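Local structure of malonyl CoA-acyl carrier protein transacylase (Burkholderia pseudomallei, 3G87) at residues Thr143-Thr152 against Pro168-Phe179. The protein probably transfers the malonyl group from malonyl-CoA to the phosphopantetheine thiol of holo acyl carrier protein, releasing CoA. Numbering follows the deposited sequence.
Sequences TLDEHGLVDT and PAHEIARAEALF
The H147 ring carries L178 CD2 over one face, a CH-pi contact with the methyl carbon 3.5 Å from the ring centroid and 10° off the normal; T143 O lies at the ring's edge, in plane. L178 CB lies over one face of the F179 ring, offset toward the rim; A175 CB and L144 CD2 sit at its edge, the latter 4.2 Å from CE2, and T143 CG2 comes in obliquely, 3.8 Å from CZ. These groups pack the end of helix 137-146 against the residues that follow helix 169-175, the two helices on the antiparallel sheet of the ferredoxin-like (βαββαβ) small subdomain known from malonyl transacylases; I172 and F179 also touch strand 127-133. T143 CG2, anti to the backbone N, is aimed at L178 CB and the F179 ring, while OG1 bonds Q139 O. The first helix ends in a Schellman motif with G148 at C-prime, and the chain then brings L149 back so that its CD1 meets L178 CD1 tip to tip at 3.8 Å and A175 CB at 4.1 Å. Beyond it, a type I turn from L149 to T152 receives the carboxylate of E171, a buried side chain extended beyond CG. D151, whose OD1 is salt-bridged to K198, sets its CB against P168 CD at 3.7 Å. Two donors grip E171 OE1: D151 N comes to the syn lone pair at 3.1 Å, bent to 143°, and T152 OG1 gives its proton to the anti lone pair at 2.7 Å.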
ATOM      1  N   THR A 143     -11.702 -21.157   9.305  1.00 24.42           N
ATOM      2  CA  THR A 143     -12.854 -20.531   9.895  1.00 23.38           C
ATOM      3  C   THR A 143     -13.786 -19.998   8.817  1.00 22.42           C
ATOM      4  O   THR A 143     -14.955 -20.282   8.869  1.00 21.83           O
ATOM      5  CB  THR A 143     -12.429 -19.447  10.811  1.00 23.46           C
ATOM      6  OG1 THR A 143     -11.745 -20.062  11.900  1.00 24.65           O
ATOM      7  CG2 THR A 143     -13.663 -18.664  11.308  1.00 22.95           C
ATOM      8  N   LEU A 144     -13.245 -19.280   7.834  1.00 21.18           N
ATOM      9  CA  LEU A 144     -14.037 -18.810   6.692  1.00 21.36           C
ATOM     10  C   LEU A 144     -14.714 -19.970   5.971  1.00 21.44           C
ATOM     11  O   LEU A 144     -15.897 -19.848   5.664  1.00 22.11           O
ATOM     12  CB  LEU A 144     -13.212 -17.966   5.668  1.00 20.23           C
ATOM     13  CG  LEU A 144     -12.467 -16.740   6.215  1.00 19.55           C
ATOM     14  CD1 LEU A 144     -11.438 -16.251   5.176  1.00 15.02           C
ATOM     15  CD2 LEU A 144     -13.461 -15.620   6.600  1.00 16.36           C
ATOM     16  N   ASP A 145     -14.027 -21.069   5.684  1.00 20.26           N
ATOM     17  CA  ASP A 145     -14.672 -22.224   5.082  1.00 20.30           C
ATOM     18  C   ASP A 145     -15.802 -22.793   5.905  1.00 20.27           C
ATOM     19  O   ASP A 145     -16.822 -23.052   5.381  1.00 18.37           O
ATOM     20  CB  ASP A 145     -13.721 -23.397   4.771  1.00 21.19           C
ATOM     21  CG  ASP A 145     -12.602 -23.062   3.823  1.00 23.81           C
ATOM     22  OD1 ASP A 145     -12.734 -22.307   2.917  1.00 24.72           O
ATOM     23  OD2 ASP A 145     -11.549 -23.600   3.991  1.00 29.33           O
ATOM     24  N   GLU A 146     -15.578 -22.982   7.196  1.00 20.00           N
ATOM     25  CA  GLU A 146     -16.510 -23.642   8.079  1.00 20.72           C
ATOM     26  C   GLU A 146     -17.831 -22.944   8.198  1.00 21.31           C
ATOM     27  O   GLU A 146     -18.815 -23.564   8.443  1.00 21.55           O
ATOM     28  CB  GLU A 146     -15.937 -23.835   9.480  1.00 20.26           C
ATOM     29  CG  GLU A 146     -15.059 -25.006   9.656  1.00 21.77           C
ATOM     30  CD  GLU A 146     -14.114 -24.875  10.781  1.00 23.10           C
ATOM     31  OE1 GLU A 146     -14.181 -23.926  11.486  1.00 26.82           O
ATOM     32  OE2 GLU A 146     -13.316 -25.737  10.994  1.00 25.43           O
ATOM     33  N   HIS A 147     -17.816 -21.644   8.009  1.00 21.50           N
ATOM     34  CA  HIS A 147     -18.978 -20.831   8.098  1.00 22.62           C
ATOM     35  C   HIS A 147     -19.486 -20.323   6.776  1.00 23.68           C
ATOM     36  O   HIS A 147     -20.147 -19.377   6.740  1.00 24.26           O
ATOM     37  CB  HIS A 147     -18.724 -19.692   9.074  1.00 22.74           C
ATOM     38  CG  HIS A 147     -18.354 -20.151  10.441  1.00 23.62           C
ATOM     39  ND1 HIS A 147     -19.268 -20.298  11.445  1.00 23.05           N
ATOM     40  CD2 HIS A 147     -17.183 -20.551  10.953  1.00 21.85           C
ATOM     41  CE1 HIS A 147     -18.679 -20.749  12.520  1.00 21.86           C
ATOM     42  NE2 HIS A 147     -17.412 -20.914  12.245  1.00 24.95           N
ATOM     43  N   GLY A 148     -19.157 -20.960   5.683  1.00 25.36           N
ATOM     44  CA  GLY A 148     -19.725 -20.562   4.359  1.00 26.50           C
ATOM     45  C   GLY A 148     -19.406 -19.144   3.847  1.00 26.93           C
ATOM     46  O   GLY A 148     -20.130 -18.590   2.986  1.00 26.47           O
ATOM     47  N   LEU A 149     -18.313 -18.572   4.303  1.00 26.31           N
ATOM     48  CA  LEU A 149     -17.817 -17.343   3.748  1.00 24.79           C
ATOM     49  C   LEU A 149     -16.968 -17.591   2.500  1.00 24.54           C
ATOM     50  O   LEU A 149     -15.782 -17.453   2.507  1.00 24.13           O
ATOM     51  CB  LEU A 149     -17.073 -16.572   4.799  1.00 23.82           C
ATOM     52  CG  LEU A 149     -17.840 -16.418   6.088  1.00 24.10           C
ATOM     53  CD1 LEU A 149     -17.146 -15.573   7.055  1.00 23.42           C
ATOM     54  CD2 LEU A 149     -19.212 -15.920   5.878  1.00 22.36           C
ATOM     55  N   VAL A 150     -17.644 -17.950   1.438  1.00 24.32           N
ATOM     56  CA  VAL A 150     -17.045 -18.509   0.251  1.00 24.44           C
ATOM     57  C   VAL A 150     -16.302 -17.527  -0.638  1.00 25.37           C
ATOM     58  O   VAL A 150     -15.423 -17.903  -1.325  1.00 26.31           O
ATOM     59  CB  VAL A 150     -18.069 -19.313  -0.577  1.00 24.81           C
ATOM     60  CG1 VAL A 150     -18.599 -20.407   0.236  1.00 25.67           C
ATOM     61  CG2 VAL A 150     -19.181 -18.432  -1.075  1.00 21.93           C
ATOM     62  N   ASP A 151     -16.664 -16.272  -0.591  1.00 25.54           N
ATOM     63  CA  ASP A 151     -16.080 -15.276  -1.433  1.00 25.45           C
ATOM     64  C   ASP A 151     -15.162 -14.354  -0.682  1.00 24.44           C
ATOM     65  O   ASP A 151     -14.815 -13.338  -1.147  1.00 24.32           O
ATOM     66  CB  ASP A 151     -17.186 -14.498  -2.102  1.00 26.42           C
ATOM     67  CG  ASP A 151     -17.900 -15.297  -3.133  1.00 28.35           C
ATOM     68  OD1 ASP A 151     -17.244 -16.007  -3.835  1.00 31.90           O
ATOM     69  OD2 ASP A 151     -19.111 -15.213  -3.248  1.00 29.94           O
ATOM     70  N   THR A 152     -14.760 -14.771   0.489  1.00 22.60           N
ATOM     71  CA  THR A 152     -13.908 -14.014   1.339  1.00 21.88           C
ATOM     72  C   THR A 152     -12.551 -14.663   1.396  1.00 21.40           C
ATOM     73  O   THR A 152     -12.475 -15.824   1.594  1.00 21.45           O
ATOM     74  CB  THR A 152     -14.515 -13.895   2.735  1.00 21.15           C
ATOM     75  OG1 THR A 152     -15.756 -13.262   2.634  1.00 23.32           O
ATOM     76  CG2 THR A 152     -13.668 -13.102   3.645  1.00 20.68           C
ATOM     77  N   PRO A 168     -17.497  -9.950   0.049  1.00 24.29           N
ATOM     78  CA  PRO A 168     -18.768  -9.234   0.102  1.00 24.60           C
ATOM     79  C   PRO A 168     -19.074  -8.703   1.481  1.00 25.07           C
ATOM     80  O   PRO A 168     -18.776  -9.339   2.450  1.00 25.62           O
ATOM     81  CB  PRO A 168     -19.780 -10.274  -0.314  1.00 24.54           C
ATOM     82  CG  PRO A 168     -19.043 -11.291  -0.908  1.00 25.33           C
ATOM     83  CD  PRO A 168     -17.708 -11.337  -0.316  1.00 24.34           C
ATOM     84  N   ALA A 169     -19.635  -7.527   1.532  1.00 24.41           N
ATOM     85  CA  ALA A 169     -19.931  -6.815   2.763  1.00 24.73           C
ATOM     86  C   ALA A 169     -20.602  -7.658   3.845  1.00 25.05           C
ATOM     87  O   ALA A 169     -20.213  -7.617   5.018  1.00 25.74           O
ATOM     88  CB  ALA A 169     -20.786  -5.557   2.435  1.00 24.06           C
ATOM     89  N   HIS A 170     -21.609  -8.432   3.463  1.00 26.25           N
ATOM     90  CA  HIS A 170     -22.334  -9.256   4.441  1.00 26.29           C
ATOM     91  C   HIS A 170     -21.476 -10.372   5.052  1.00 25.54           C
ATOM     92  O   HIS A 170     -21.600 -10.661   6.259  1.00 25.70           O
ATOM     93  CB  HIS A 170     -23.644  -9.756   3.835  1.00 27.24           C
ATOM     94  CG  HIS A 170     -23.475 -10.789   2.764  1.00 29.86           C
ATOM     95  ND1 HIS A 170     -23.495 -12.146   3.030  1.00 33.21           N
ATOM     96  CD2 HIS A 170     -23.341 -10.668   1.417  1.00 32.49           C
ATOM     97  CE1 HIS A 170     -23.342 -12.817   1.898  1.00 33.81           C
ATOM     98  NE2 HIS A 170     -23.240 -11.944   0.903  1.00 31.46           N
ATOM     99  N   GLU A 171     -20.548 -10.911   4.258  1.00 25.21           N
ATOM    100  CA  GLU A 171     -19.629 -11.966   4.699  1.00 24.37           C
ATOM    101  C   GLU A 171     -18.662 -11.354   5.628  1.00 24.40           C
ATOM    102  O   GLU A 171     -18.410 -11.865   6.744  1.00 25.53           O
ATOM    103  CB  GLU A 171     -18.913 -12.617   3.533  1.00 24.89           C
ATOM    104  CG  GLU A 171     -19.842 -13.534   2.716  1.00 25.73           C
ATOM    105  CD  GLU A 171     -19.131 -14.506   1.743  1.00 28.54           C
ATOM    106  OE1 GLU A 171     -17.877 -14.531   1.638  1.00 28.74           O
ATOM    107  OE2 GLU A 171     -19.852 -15.269   1.051  1.00 27.90           O
ATOM    108  N   ILE A 172     -18.135 -10.208   5.231  1.00 23.84           N
ATOM    109  CA  ILE A 172     -17.223  -9.538   6.128  1.00 23.09           C
ATOM    110  C   ILE A 172     -17.976  -9.226   7.445  1.00 23.91           C
ATOM    111  O   ILE A 172     -17.400  -9.355   8.534  1.00 23.08           O
ATOM    112  CB  ILE A 172     -16.590  -8.282   5.497  1.00 22.60           C
ATOM    113  CG1 ILE A 172     -15.559  -8.667   4.392  1.00 22.05           C
ATOM    114  CG2 ILE A 172     -15.994  -7.418   6.570  1.00 21.43           C
ATOM    115  CD1 ILE A 172     -14.173  -9.263   4.860  1.00 12.66           C
ATOM    116  N   ALA A 173     -19.229  -8.828   7.360  1.00 24.03           N
ATOM    117  CA  ALA A 173     -20.069  -8.532   8.490  1.00 24.50           C
ATOM    118  C   ALA A 173     -20.267  -9.750   9.398  1.00 24.89           C
ATOM    119  O   ALA A 173     -20.041  -9.698  10.564  1.00 23.90           O
ATOM    120  CB  ALA A 173     -21.376  -8.024   7.994  1.00 23.25           C
ATOM    121  N   ARG A 174     -20.631 -10.884   8.811  1.00 25.96           N
ATOM    122  CA  ARG A 174     -20.721 -12.131   9.561  1.00 26.91           C
ATOM    123  C   ARG A 174     -19.445 -12.646  10.161  1.00 26.59           C
ATOM    124  O   ARG A 174     -19.510 -13.334  11.102  1.00 26.69           O
ATOM    125  CB  ARG A 174     -21.404 -13.221   8.775  1.00 26.93           C
ATOM    126  CG  ARG A 174     -22.360 -12.687   7.862  1.00 29.80           C
ATOM    127  CD  ARG A 174     -23.614 -13.416   7.740  1.00 33.93           C
ATOM    128  NE  ARG A 174     -24.272 -12.908   6.554  1.00 40.49           N
ATOM    129  CZ  ARG A 174     -25.572 -12.888   6.291  1.00 41.03           C
ATOM    130  NH1 ARG A 174     -26.472 -13.346   7.126  1.00 39.09           N
ATOM    131  NH2 ARG A 174     -25.941 -12.372   5.140  1.00 39.70           N
ATOM    132  N   ALA A 175     -18.303 -12.293   9.610  1.00 26.17           N
ATOM    133  CA  ALA A 175     -17.023 -12.681  10.147  1.00 25.45           C
ATOM    134  C   ALA A 175     -16.750 -12.128  11.505  1.00 25.29           C
ATOM    135  O   ALA A 175     -16.064 -12.758  12.255  1.00 25.25           O
ATOM    136  CB  ALA A 175     -15.921 -12.300   9.229  1.00 24.15           C
ATOM    137  N   GLU A 176     -17.287 -10.960  11.808  1.00 25.37           N
ATOM    138  CA  GLU A 176     -17.051 -10.335  13.091  1.00 26.93           C
ATOM    139  C   GLU A 176     -17.201 -11.268  14.244  1.00 27.30           C
ATOM    140  O   GLU A 176     -16.364 -11.362  15.070  1.00 27.80           O
ATOM    141  CB  GLU A 176     -17.920  -9.104  13.344  1.00 27.39           C
ATOM    142  CG  GLU A 176     -17.833  -8.639  14.777  1.00 29.47           C
ATOM    143  CD  GLU A 176     -18.137  -7.174  15.016  1.00 35.46           C
ATOM    144  OE1 GLU A 176     -17.301  -6.453  15.536  1.00 33.75           O
ATOM    145  OE2 GLU A 176     -19.232  -6.755  14.748  1.00 35.42           O
ATOM    146  N   ALA A 177     -18.313 -11.940  14.271  1.00 27.70           N
ATOM    147  CA  ALA A 177     -18.598 -12.898  15.268  1.00 28.53           C
ATOM    148  C   ALA A 177     -17.616 -14.051  15.300  1.00 28.96           C
ATOM    149  O   ALA A 177     -17.531 -14.706  16.291  1.00 28.81           O
ATOM    150  CB  ALA A 177     -19.971 -13.394  15.080  1.00 28.74           C
ATOM    151  N   LEU A 178     -16.883 -14.297  14.226  1.00 28.34           N
ATOM    152  CA  LEU A 178     -16.027 -15.465  14.189  1.00 29.66           C
ATOM    153  C   LEU A 178     -14.635 -15.226  14.643  1.00 30.57           C
ATOM    154  O   LEU A 178     -13.929 -16.133  14.878  1.00 30.58           O
ATOM    155  CB  LEU A 178     -15.992 -16.102  12.819  1.00 29.08           C
ATOM    156  CG  LEU A 178     -17.309 -16.321  12.134  1.00 28.67           C
ATOM    157  CD1 LEU A 178     -17.145 -16.637  10.735  1.00 25.29           C
ATOM    158  CD2 LEU A 178     -18.057 -17.339  12.825  1.00 27.93           C
ATOM    159  N   PHE A 179     -14.263 -13.970  14.732  1.00 32.79           N
ATOM    160  CA  PHE A 179     -12.942 -13.581  15.102  1.00 35.17           C
ATOM    161  C   PHE A 179     -12.924 -12.703  16.346  1.00 37.71           C
ATOM    162  O   PHE A 179     -12.149 -11.785  16.436  1.00 38.43           O
ATOM    163  CB  PHE A 179     -12.218 -12.900  13.935  1.00 34.39           C
ATOM    164  CG  PHE A 179     -12.073 -13.768  12.726  1.00 32.77           C
ATOM    165  CD1 PHE A 179     -11.213 -14.811  12.705  1.00 29.10           C
ATOM    166  CD2 PHE A 179     -12.859 -13.552  11.625  1.00 30.03           C
ATOM    167  CE1 PHE A 179     -11.154 -15.585  11.638  1.00 28.94           C
ATOM    168  CE2 PHE A 179     -12.775 -14.318  10.555  1.00 27.61           C
ATOM    169  CZ  PHE A 179     -11.922 -15.320  10.546  1.00 29.55           C
TER